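PDB 5UL3: 4'-phospho-dehydrooxetanocin synthase from Bacillus megaterium, which catalyses the oxidative ring contraction of dAMP to an oxetane aldehyde in oxetanocin A biosynthesis, using cobalamin, a [4Fe-4S] cluster and S-adenosylmethionine. Local coordinates for residues Glu383-Leu386 against Lys391-Phe394; Glu364-Leu369 against Lys418-Cys423; Lys699-Val704 against Asn723-Trp728; His633-His638 against Leu662-Met667. All coordinates share one frame; numbering follows the deposited sequence. Where two conformers were deposited one is given.

Contact 1 (Glu383-Leu386 against Lys391-Phe394); sequences EGLL and KIKF
Leu385, in the late part of helix 374-386, faces Ile392 and Phe394 on the chain that turns back into strand 393-398, and only four residues separate the two segments. The three side chains that touch are all buried and apolar. Leu385 is the single helix residue that does the touching, and its two methyls divide the work. CD2 meets CD1 of Ile392 at 4.0 Å, while CD1 rests 3.9 Å from CE1 of Phe394. The same CD1 also comes within 4.2 Å of the Ile392 CD1 methyl, which therefore sits against both branches of the leucine. Leu385 and Ile392 approach at about a right angle; the Phe394 side chain crosses Leu385 obliquely. Ile392 and Phe394 both point toward the helix from CA, and both place the next side-chain carbon between backbone N and carbonyl carbon (chi1 74° for CG1 of Ile392, 64° for CG of Phe394). With no hydrogen bond joining the segments, van der Waals packing alone makes the contact. The larger setting is the beta-alpha-beta unit of strand 357-360, helix 374-386 and strand 393-398 in the partial TIM barrel of the radical SAM domain. Lys393 makes backbone hydrogen bonds to Pro356 and Ile358, and Phe394 to Gly427 and Asp429. Leu342 and Leu346 of helix 335-351 touch Leu385 and Ile392 respectively, and Ala426 of helix 410-426 also touches Leu385, which is how flanking helices on the sheet close around the leucine.

Contact 2 (Glu364-Leu369 against Lys418-Cys423); sequences EFIGEL and KMWHYC
Ile366 leaves the loop after strand 357-360 pointing at helix 410-426, where Met419 and Trp420 receive it. From CB the side chain forks. The CG2 branch, anti to the backbone N, goes to the thioether and lies 3.7 Å from SD of Met419. The other branch starts at CG1, which is 4.0 Å from the methionine CE, and continues to CD1, where the contact is tightest. This terminal methyl is 3.6 Å from CE of Met419 and only 3.3 Å from CZ2 of Trp420, with CE2 of the same indole next at 3.7 Å. It approaches the ring system obliquely, and the two side chains cross at about a right angle. Met419 reaches this place through a chain bent at chi2 and chi3, which folds its CE back over its neighbour on the helix: the methyl stands 3.4 Å above the Trp420 ring plane, toward the rim. The indole is held from elsewhere, since NE1 is hydrogen-bonded to the backbone O of Ser402 and the ring meets that of Phe396. Two residues before Ile366, Glu364 forms a salt bridge with Arg399, a residue of the iron-sulfur pocket, and the Ile366 side chain itself lies about 11 Å from the cluster. Since no hydrogen bond spans these buried groups, the loop leading from the cofactor-binding end of the barrel strands is attached to the helix here by shape and dispersion alone.

Contact 3 (Lys699-Val704 against Asn723-Trp728); sequences KLLRDV and NTLKRW. With EDO (1,2-ethanediol), chain B; EDO (1,2-ethanediol), chain K.
Leu701 lies opposite Leu725 and Trp728 where helices 683-709 and 720-730 run roughly antiparallel, their local axes 10.9 Å apart with an angle of 147° between directions. One interaction is a CH-pi contact. CD1 of Leu701 sits over one face of the Trp728 indole, 3.5 Å from the centroid of the five-membered ring and 17° off its normal; the nearest ring atom, CD2, is 3.3 Å away. With CG of Trp728 anti to its backbone N (chi1 -166°), the indole presents that face to the leucine, and a hydrogen bond from NE1 to OD1 of Asn604 on helix 588-617 fixes the ring from its polar end. Ordinary apolar packing makes up the rest. Leu725 divides its methyls, CD2 lying 4.0 Å from CB of Leu701 and CD1 4.1 Å from CG1 of Val704, one helical turn further on. Polar interactions belong to another side of helix 683-709. Asp703 accepts hydrogen bonds from two ethanediol molecules, probably from the crystallisation liquor, one at OD1 and one at OD2. The second molecule also takes a weak bond from NZ of Lys699, bridging residues four apart. On the outer surface Arg702 pairs with Glu698 and Glu705 and makes a cation-pi contact with Phe729. Charge is thus kept at the margins of this part of the C-terminal helix bundle, whereas the buried interface itself consists of aliphatic groups against an aromatic face, with no hydrogen bond between the two segments.

Contact 4 (His633-His638 against Leu662-Met667); sequences HREISH and LRMHSM. With EDO (1,2-ethanediol), chain T; EDO (1,2-ethanediol), chain H.
Glu635 of helix 620-648 brings its carboxylate up to Met664 and His665 at the end of helix 652-664, and one oxygen makes both contacts. OE2 lies 3.2 Å from CE1 of His665 and 3.3 Å from the methyl CE of Met664. The carboxylate and imidazole planes are only 18° apart. With CG of Glu635 anti to the backbone N (chi1 -172°) and the chain extended beyond it, the carboxylate is carried out toward the other helix, while the methionine comes from the opposite direction. Next come the groups that set the partners on that helix. The Met664 methyl covers one face of the neighbouring imidazole, 3.3 Å above the plane and toward the rim, and Phe661 meets the same ring edge-to-face. A Schellman motif shapes the backbone: Ser666, with positive phi, is its C-prime residue, and the bonds run from Met667 N to Leu662 O and from Ser666 N to Arg663 O. Glu635 itself is touched by Tyr534. Its neighbours on helix 620-648 have polar partners of their own: the Ser637 hydroxyl donates to the O of His633 from above the carbonyl plane, and Arg634 grips an ethanediol through NE to O1 and NH2 to O2, both 2.8 Å. His638 is bonded to Glu494 through NE2. Far from the cofactors and partly open to solvent, OE2 meets CH groups and makes no hydrogen bond across the segments; its charge might still polarise the imidazole and favour its protonated form.

How the contacts relate
From the N terminus, contact 2 opens first, at the loop following strand 357-360. Contact 1 then opens and closes, 383-386 to 391-394, before the chain reaches 418-423 and contact 2 closes, so the short loop sits wholly within the longer one. The two touch, CZ of Phe394 lying 4.0 Å from the O of Cys423, and together they tie consecutive helices to the radical SAM barrel. Far along the chain contact 4 joins helices 620-648 and 652-664; after it closes, contact 3 joins helices 683-709 and 720-730. These two also touch, through Leu700 and Lys699, but none of the four cross. Contacts 1 and 3 have centres about 44 Å apart.

Contact 1 (Glu383-Leu386 against Lys391-Phe394)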
# COMPACT_ATOMS: atom_id res chain seq x y z
N GLU A 383 -19.51 6.16 -11.93
CA GLU A 383 -20.22 6.44 -13.18
C GLU A 383 -19.24 6.65 -14.32
O GLU A 383 -19.50 6.22 -15.45
CB GLU A 383 -21.13 7.67 -13.02
CG GLU A 383 -22.40 7.37 -12.23
CD GLU A 383 -23.38 8.53 -12.19
OE1 GLU A 383 -22.95 9.71 -12.17
OE2 GLU A 383 -24.60 8.27 -12.17
N GLY A 384 -18.11 7.30 -14.04
CA GLY A 384 -17.08 7.46 -15.05
C GLY A 384 -16.48 6.14 -15.49
O GLY A 384 -16.24 5.92 -16.68
N LEU A 385 -16.22 5.24 -14.54
CA LEU A 385 -15.69 3.92 -14.88
C LEU A 385 -16.70 3.13 -15.71
O LEU A 385 -16.32 2.37 -16.61
CB LEU A 385 -15.33 3.15 -13.61
CG LEU A 385 -14.09 3.67 -12.87
CD1 LEU A 385 -13.87 2.89 -11.58
CD2 LEU A 385 -12.87 3.54 -13.77
N LEU A 386 -17.99 3.30 -15.41
CA LEU A 386 -19.02 2.56 -16.11
C LEU A 386 -19.20 3.05 -17.55
O LEU A 386 -19.79 2.34 -18.36
CB LEU A 386 -20.33 2.64 -15.33
CG LEU A 386 -20.34 1.84 -14.01
CD1 LEU A 386 -21.52 2.23 -13.14
CD2 LEU A 386 -20.35 0.35 -14.32
N LYS A 391 -14.46 -3.25 -18.94
CA LYS A 391 -14.62 -3.31 -17.49
C LYS A 391 -13.26 -3.45 -16.81
O LYS A 391 -12.31 -4.01 -17.37
CB LYS A 391 -15.53 -4.48 -17.10
CG LYS A 391 -16.98 -4.31 -17.58
CD LYS A 391 -17.74 -5.64 -17.66
CE LYS A 391 -18.52 -5.95 -16.39
NZ LYS A 391 -19.55 -4.90 -16.08
N ILE A 392 -13.18 -2.97 -15.57
CA ILE A 392 -11.98 -3.13 -14.76
C ILE A 392 -12.37 -3.75 -13.43
O ILE A 392 -13.54 -3.85 -13.08
CB ILE A 392 -11.24 -1.80 -14.53
CG1 ILE A 392 -11.99 -0.95 -13.50
CG2 ILE A 392 -11.02 -1.04 -15.85
CD1 ILE A 392 -11.08 0.05 -12.80
N LYS A 393 -11.35 -4.19 -12.69
CA LYS A 393 -11.52 -4.55 -11.29
C LYS A 393 -10.60 -3.68 -10.44
O LYS A 393 -9.52 -3.28 -10.88
CB LYS A 393 -11.24 -6.03 -11.07
CG LYS A 393 -12.23 -6.88 -11.86
CD LYS A 393 -12.27 -8.31 -11.39
CE LYS A 393 -13.47 -9.04 -11.98
NZ LYS A 393 -14.76 -8.61 -11.39
N PHE A 394 -11.04 -3.35 -9.22
CA PHE A 394 -10.15 -2.56 -8.37
C PHE A 394 -10.36 -2.92 -6.91
O PHE A 394 -11.47 -3.30 -6.50
CB PHE A 394 -10.31 -1.04 -8.62
CG PHE A 394 -11.67 -0.46 -8.28
CD1 PHE A 394 -12.73 -0.55 -9.17
CD2 PHE A 394 -11.86 0.25 -7.09
CE1 PHE A 394 -13.98 0.02 -8.88
CE2 PHE A 394 -13.11 0.83 -6.78
CZ PHE A 394 -14.17 0.72 -7.69

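Contact 2 (Glu364-Leu369 against Lys418-Cys423)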
# COMPACT_ATOMS: atom_id res chain seq x y z
N GLU A 364 -7.80 5.57 2.84
CA GLU A 364 -9.23 5.85 3.02
C GLU A 364 -9.78 6.25 1.66
O GLU A 364 -9.77 7.43 1.29
CB GLU A 364 -9.45 6.95 4.06
CG GLU A 364 -10.91 7.32 4.25
CD GLU A 364 -11.14 8.40 5.30
OE1 GLU A 364 -10.18 9.14 5.63
OE2 GLU A 364 -12.28 8.49 5.79
N PHE A 365 -10.29 5.26 0.92
CA PHE A 365 -10.80 5.53 -0.42
C PHE A 365 -12.05 6.41 -0.39
O PHE A 365 -12.20 7.31 -1.22
CB PHE A 365 -11.08 4.20 -1.13
CG PHE A 365 -11.58 4.36 -2.54
CD1 PHE A 365 -10.75 4.87 -3.54
CD2 PHE A 365 -12.87 3.95 -2.89
CE1 PHE A 365 -11.22 4.99 -4.84
CE2 PHE A 365 -13.33 4.07 -4.20
CZ PHE A 365 -12.51 4.60 -5.18
N ILE A 366 -12.94 6.19 0.58
CA ILE A 366 -14.23 6.88 0.56
C ILE A 366 -14.13 8.27 1.18
O ILE A 366 -14.57 9.27 0.58
CB ILE A 366 -15.30 6.03 1.28
CG1 ILE A 366 -15.44 4.68 0.57
CG2 ILE A 366 -16.63 6.76 1.31
CD1 ILE A 366 -16.16 3.68 1.39
N GLY A 367 -13.55 8.38 2.36
CA GLY A 367 -13.26 9.69 2.90
C GLY A 367 -14.45 10.37 3.57
O GLY A 367 -15.52 9.79 3.79
N GLU A 368 -14.22 11.64 3.91
CA GLU A 368 -15.20 12.49 4.57
C GLU A 368 -14.89 13.93 4.19
O GLU A 368 -13.73 14.35 4.31
CB GLU A 368 -15.18 12.36 6.10
CG GLU A 368 -15.89 11.15 6.68
CD GLU A 368 -16.14 11.27 8.18
OE1 GLU A 368 -16.28 12.41 8.68
OE2 GLU A 368 -16.20 10.23 8.87
N LEU A 369 -15.90 14.66 3.75
CA LEU A 369 -15.74 16.06 3.41
C LEU A 369 -16.58 16.93 4.34
O LEU A 369 -17.64 16.49 4.81
CB LEU A 369 -16.17 16.30 1.95
CG LEU A 369 -15.24 15.61 0.96
CD1 LEU A 369 -15.82 15.57 -0.44
CD2 LEU A 369 -13.87 16.28 0.98
N LYS A 418 -26.13 2.60 -1.37
CA LYS A 418 -26.15 2.91 -2.80
C LYS A 418 -24.74 3.14 -3.34
O LYS A 418 -24.39 2.64 -4.41
CB LYS A 418 -27.03 4.13 -3.07
CG LYS A 418 -26.96 4.60 -4.51
CD LYS A 418 -27.93 5.77 -4.79
CE LYS A 418 -27.84 6.21 -6.25
NZ LYS A 418 -28.49 7.54 -6.51
N MET A 419 -23.93 3.90 -2.61
CA MET A 419 -22.55 4.16 -3.04
C MET A 419 -21.76 2.86 -3.16
O MET A 419 -21.05 2.63 -4.15
CB MET A 419 -21.86 5.12 -2.07
CG MET A 419 -20.44 5.54 -2.49
SD MET A 419 -19.41 5.87 -1.03
CE MET A 419 -19.24 4.20 -0.43
N TRP A 420 -21.86 2.00 -2.14
CA TRP A 420 -21.15 0.73 -2.21
C TRP A 420 -21.65 -0.12 -3.38
O TRP A 420 -20.86 -0.85 -4.01
CB TRP A 420 -21.31 -0.02 -0.88
CG TRP A 420 -20.32 0.44 0.14
CD1 TRP A 420 -20.51 1.40 1.12
CD2 TRP A 420 -18.96 0.00 0.27
NE1 TRP A 420 -19.35 1.56 1.86
CE2 TRP A 420 -18.39 0.71 1.36
CE3 TRP A 420 -18.17 -0.93 -0.42
CZ2 TRP A 420 -17.07 0.51 1.76
CZ3 TRP A 420 -16.86 -1.12 -0.01
CH2 TRP A 420 -16.32 -0.41 1.07
N HIS A 421 -22.94 -0.05 -3.70
CA HIS A 421 -23.45 -0.77 -4.86
C HIS A 421 -22.80 -0.25 -6.13
O HIS A 421 -22.39 -1.04 -6.99
CB HIS A 421 -24.97 -0.65 -4.95
CG HIS A 421 -25.57 -1.42 -6.08
ND1 HIS A 421 -26.55 -0.90 -6.90
CD2 HIS A 421 -25.35 -2.69 -6.52
CE1 HIS A 421 -26.89 -1.80 -7.81
NE2 HIS A 421 -26.18 -2.90 -7.59
N TYR A 422 -22.70 1.08 -6.27
CA TYR A 422 -22.00 1.65 -7.42
C TYR A 422 -20.56 1.17 -7.48
O TYR A 422 -20.02 0.93 -8.57
CB TYR A 422 -22.05 3.18 -7.38
CG TYR A 422 -23.23 3.75 -8.15
CD1 TYR A 422 -24.46 3.88 -7.55
CD2 TYR A 422 -23.11 4.11 -9.48
CE1 TYR A 422 -25.55 4.38 -8.24
CE2 TYR A 422 -24.19 4.62 -10.19
CZ TYR A 422 -25.41 4.75 -9.55
OH TYR A 422 -26.50 5.25 -10.23
N CYS A 423 -19.89 1.06 -6.32
CA CYS A 423 -18.53 0.51 -6.31
C CYS A 423 -18.53 -0.91 -6.87
O CYS A 423 -17.68 -1.26 -7.71
CB CYS A 423 -17.96 0.51 -4.90
SG CYS A 423 -17.54 2.16 -4.33

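Contact 3 (Lys699-Val704 against Asn723-Trp728)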
# COMPACT_ATOMS: atom_id res chain seq x y z
N LYS A 699 -3.33 -35.02 10.98
CA LYS A 699 -4.35 -35.74 10.24
C LYS A 699 -4.57 -35.11 8.87
O LYS A 699 -4.66 -35.81 7.85
CB LYS A 699 -5.66 -35.78 11.04
CG LYS A 699 -6.80 -36.45 10.29
CD LYS A 699 -7.89 -36.92 11.23
CE LYS A 699 -8.93 -37.75 10.49
NZ LYS A 699 -9.63 -36.93 9.46
N LEU A 700 -4.65 -33.78 8.83
CA LEU A 700 -4.74 -33.08 7.56
C LEU A 700 -3.54 -33.39 6.67
O LEU A 700 -3.70 -33.68 5.48
CB LEU A 700 -4.84 -31.57 7.81
CG LEU A 700 -4.65 -30.66 6.59
CD1 LEU A 700 -5.71 -30.97 5.56
CD2 LEU A 700 -4.68 -29.13 6.98
N LEU A 701 -2.34 -33.31 7.22
CA LEU A 701 -1.16 -33.46 6.37
C LEU A 701 -0.96 -34.91 5.94
O LEU A 701 -0.30 -35.14 4.91
CB LEU A 701 0.07 -32.90 7.09
CG LEU A 701 0.01 -31.37 7.34
CD1 LEU A 701 1.27 -30.89 8.02
CD2 LEU A 701 -0.22 -30.60 6.01
N ARG A 702 -1.52 -35.87 6.67
CA ARG A 702 -1.52 -37.25 6.18
C ARG A 702 -2.39 -37.40 4.95
O ARG A 702 -2.06 -38.18 4.04
CB ARG A 702 -1.97 -38.21 7.29
CG ARG A 702 -1.00 -38.35 8.47
CD ARG A 702 0.37 -38.91 8.05
NE ARG A 702 1.26 -39.00 9.21
CZ ARG A 702 2.55 -39.34 9.15
NH1 ARG A 702 3.10 -39.66 7.99
NH2 ARG A 702 3.27 -39.38 10.26
N ASP A 703 -3.52 -36.67 4.88
CA ASP A 703 -4.29 -36.64 3.64
C ASP A 703 -3.50 -35.99 2.51
O ASP A 703 -3.54 -36.47 1.37
CB ASP A 703 -5.62 -35.91 3.84
CG ASP A 703 -6.64 -36.70 4.66
OD1 ASP A 703 -6.54 -37.95 4.73
OD2 ASP A 703 -7.55 -36.08 5.23
N VAL A 704 -2.80 -34.88 2.79
CA VAL A 704 -1.97 -34.24 1.78
C VAL A 704 -0.91 -35.20 1.27
O VAL A 704 -0.65 -35.31 0.06
CB VAL A 704 -1.31 -32.96 2.35
CG1 VAL A 704 -0.43 -32.29 1.28
CG2 VAL A 704 -2.37 -32.00 2.88
N ASN A 723 9.42 -32.74 0.53
CA ASN A 723 10.45 -32.40 1.51
C ASN A 723 9.87 -31.71 2.73
O ASN A 723 10.23 -32.05 3.87
CB ASN A 723 11.52 -31.51 0.87
CG ASN A 723 12.36 -32.25 -0.18
OD1 ASN A 723 12.43 -33.48 -0.19
ND2 ASN A 723 12.99 -31.49 -1.06
N THR A 724 8.98 -30.73 2.54
CA THR A 724 8.42 -30.05 3.71
C THR A 724 7.49 -30.95 4.51
O THR A 724 7.46 -30.85 5.74
CB THR A 724 7.70 -28.74 3.31
OG1 THR A 724 6.62 -29.01 2.41
CG2 THR A 724 8.69 -27.76 2.68
N LEU A 725 6.74 -31.84 3.86
CA LEU A 725 5.93 -32.79 4.62
C LEU A 725 6.81 -33.69 5.48
O LEU A 725 6.55 -33.89 6.67
CB LEU A 725 5.07 -33.64 3.67
CG LEU A 725 3.80 -33.04 3.05
CD1 LEU A 725 3.25 -34.03 2.00
CD2 LEU A 725 2.78 -32.75 4.12
N LYS A 726 7.87 -34.25 4.89
CA LYS A 726 8.76 -35.15 5.63
C LYS A 726 9.33 -34.45 6.86
O LYS A 726 9.33 -35.02 7.96
CB LYS A 726 9.89 -35.64 4.72
CG LYS A 726 10.84 -36.62 5.40
CD LYS A 726 11.93 -37.05 4.44
CE LYS A 726 12.72 -38.23 5.02
NZ LYS A 726 13.77 -38.72 4.09
N ARG A 727 9.79 -33.22 6.69
CA ARG A 727 10.30 -32.44 7.81
C ARG A 727 9.21 -32.17 8.84
O ARG A 727 9.45 -32.28 10.05
CB ARG A 727 10.90 -31.13 7.30
CG ARG A 727 11.65 -30.33 8.34
CD ARG A 727 12.28 -29.10 7.69
NE ARG A 727 12.82 -29.46 6.38
CZ ARG A 727 14.05 -29.93 6.18
NH1 ARG A 727 14.44 -30.24 4.96
NH2 ARG A 727 14.87 -30.09 7.21
N TRP A 728 8.00 -31.82 8.39
CA TRP A 728 6.91 -31.53 9.32
C TRP A 728 6.63 -32.72 10.23
O TRP A 728 6.52 -32.58 11.46
CB TRP A 728 5.63 -31.14 8.57
CG TRP A 728 4.60 -30.52 9.49
CD1 TRP A 728 4.41 -29.19 9.74
CD2 TRP A 728 3.65 -31.22 10.32
NE1 TRP A 728 3.40 -29.01 10.66
CE2 TRP A 728 2.92 -30.24 11.03
CE3 TRP A 728 3.35 -32.57 10.53
CZ2 TRP A 728 1.90 -30.57 11.93
CZ3 TRP A 728 2.35 -32.89 11.43
CH2 TRP A 728 1.63 -31.90 12.11
C1 EDO B . -9.68 -33.92 8.22
O1 EDO B . -9.44 -34.10 9.62
C2 EDO B . -8.34 -33.83 7.50
O2 EDO B . -8.56 -33.54 6.11
C1 EDO K . -7.27 -39.82 2.09
O1 EDO K . -6.23 -40.33 2.93
C2 EDO K . -6.68 -38.84 1.09
O2 EDO K . -6.05 -39.54 0.01

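Contact 4 (His633-His638 against Leu662-Met667)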
# COMPACT_ATOMS: atom_id res chain seq x y z
N HIS A 633 -6.71 -26.05 7.19
CA HIS A 633 -5.67 -25.47 8.02
C HIS A 633 -6.16 -24.24 8.78
O HIS A 633 -5.91 -24.09 9.98
CB HIS A 633 -4.47 -25.09 7.16
CG HIS A 633 -3.47 -24.22 7.84
ND1 HIS A 633 -3.22 -22.92 7.45
CD2 HIS A 633 -2.64 -24.47 8.89
CE1 HIS A 633 -2.28 -22.41 8.23
NE2 HIS A 633 -1.91 -23.33 9.11
N ARG A 634 -6.88 -23.35 8.09
CA ARG A 634 -7.41 -22.16 8.74
C ARG A 634 -8.38 -22.54 9.85
O ARG A 634 -8.37 -21.96 10.94
CB ARG A 634 -8.10 -21.26 7.71
CG ARG A 634 -8.76 -20.02 8.31
CD ARG A 634 -9.62 -19.32 7.25
NE ARG A 634 -8.84 -18.77 6.14
CZ ARG A 634 -8.33 -17.55 6.11
NH1 ARG A 634 -8.49 -16.71 7.15
NH2 ARG A 634 -7.66 -17.15 5.04
N GLU A 635 -9.25 -23.50 9.57
CA GLU A 635 -10.19 -24.00 10.56
C GLU A 635 -9.46 -24.57 11.77
O GLU A 635 -9.77 -24.23 12.92
CB GLU A 635 -11.06 -25.05 9.86
CG GLU A 635 -12.24 -25.60 10.60
CD GLU A 635 -13.04 -26.52 9.69
OE1 GLU A 635 -13.71 -26.00 8.77
OE2 GLU A 635 -12.97 -27.76 9.85
N ILE A 636 -8.44 -25.40 11.53
CA ILE A 636 -7.68 -25.98 12.63
C ILE A 636 -6.97 -24.89 13.43
O ILE A 636 -6.89 -24.95 14.66
CB ILE A 636 -6.67 -27.03 12.11
CG1 ILE A 636 -7.39 -28.20 11.44
CG2 ILE A 636 -5.78 -27.53 13.24
CD1 ILE A 636 -6.41 -29.13 10.67
N SER A 637 -6.45 -23.87 12.73
CA SER A 637 -5.78 -22.77 13.41
C SER A 637 -6.75 -21.94 14.25
O SER A 637 -6.39 -21.49 15.34
CB SER A 637 -5.07 -21.87 12.39
OG SER A 637 -4.04 -22.59 11.73
N HIS A 638 -7.97 -21.72 13.76
CA HIS A 638 -8.94 -20.99 14.57
C HIS A 638 -9.27 -21.77 15.84
O HIS A 638 -9.27 -21.21 16.95
CB HIS A 638 -10.22 -20.72 13.80
CG HIS A 638 -11.32 -20.18 14.67
ND1 HIS A 638 -11.40 -18.85 15.00
CD2 HIS A 638 -12.32 -20.80 15.34
CE1 HIS A 638 -12.43 -18.66 15.82
NE2 HIS A 638 -13.00 -19.83 16.04
N LEU A 662 -14.15 -31.75 16.79
CA LEU A 662 -13.33 -32.96 16.89
C LEU A 662 -14.05 -34.17 16.32
O LEU A 662 -13.44 -35.02 15.67
CB LEU A 662 -12.93 -33.21 18.34
CG LEU A 662 -12.00 -32.17 18.95
CD1 LEU A 662 -11.61 -32.49 20.39
CD2 LEU A 662 -10.78 -32.04 18.08
N ARG A 663 -15.36 -34.26 16.57
CA ARG A 663 -16.13 -35.39 16.05
C ARG A 663 -16.23 -35.34 14.53
O ARG A 663 -16.14 -36.37 13.86
CB ARG A 663 -17.51 -35.43 16.69
CG ARG A 663 -18.39 -36.57 16.21
CD ARG A 663 -19.70 -36.61 16.97
NE ARG A 663 -20.49 -35.41 16.76
CZ ARG A 663 -21.34 -35.24 15.75
NH1 ARG A 663 -21.50 -36.20 14.85
NH2 ARG A 663 -22.03 -34.11 15.64
N MET A 664 -16.39 -34.14 13.97
CA MET A 664 -16.40 -34.00 12.52
C MET A 664 -15.09 -34.44 11.90
O MET A 664 -15.07 -34.84 10.73
CB MET A 664 -16.69 -32.54 12.15
CG MET A 664 -16.88 -32.30 10.67
SD MET A 664 -16.84 -30.55 10.26
CE MET A 664 -15.17 -30.12 10.75
N HIS A 665 -13.99 -34.41 12.65
CA HIS A 665 -12.68 -34.80 12.15
C HIS A 665 -12.19 -36.12 12.74
O HIS A 665 -11.05 -36.52 12.47
CB HIS A 665 -11.65 -33.70 12.42
CG HIS A 665 -11.76 -32.55 11.48
ND1 HIS A 665 -11.31 -31.28 11.79
CD2 HIS A 665 -12.27 -32.47 10.23
CE1 HIS A 665 -11.54 -30.47 10.77
NE2 HIS A 665 -12.12 -31.16 9.81
N SER A 666 -13.02 -36.82 13.52
CA SER A 666 -12.66 -38.11 14.10
C SER A 666 -11.42 -37.99 14.98
O SER A 666 -10.48 -38.79 14.89
CB SER A 666 -12.46 -39.17 13.01
OG SER A 666 -13.48 -39.07 12.03
N MET A 667 -11.42 -36.99 15.86
CA MET A 667 -10.32 -36.79 16.79
C MET A 667 -10.85 -36.50 18.19
O MET A 667 -10.30 -35.69 18.93
CB MET A 667 -9.39 -35.67 16.31
CG MET A 667 -8.76 -35.90 14.94
SD MET A 667 -7.47 -37.18 14.91
CE MET A 667 -6.32 -36.54 16.14
C1 EDO T . -8.51 -20.61 2.62
O1 EDO T . -9.32 -20.23 3.75
C2 EDO T . -7.79 -19.39 2.10
O2 EDO T . -6.83 -18.98 3.08
C1 EDO H . -8.82 -16.45 14.50
O1 EDO H . -10.00 -16.91 13.84
C2 EDO H . -8.45 -15.10 13.89
O2 EDO H . -7.34 -14.57 14.60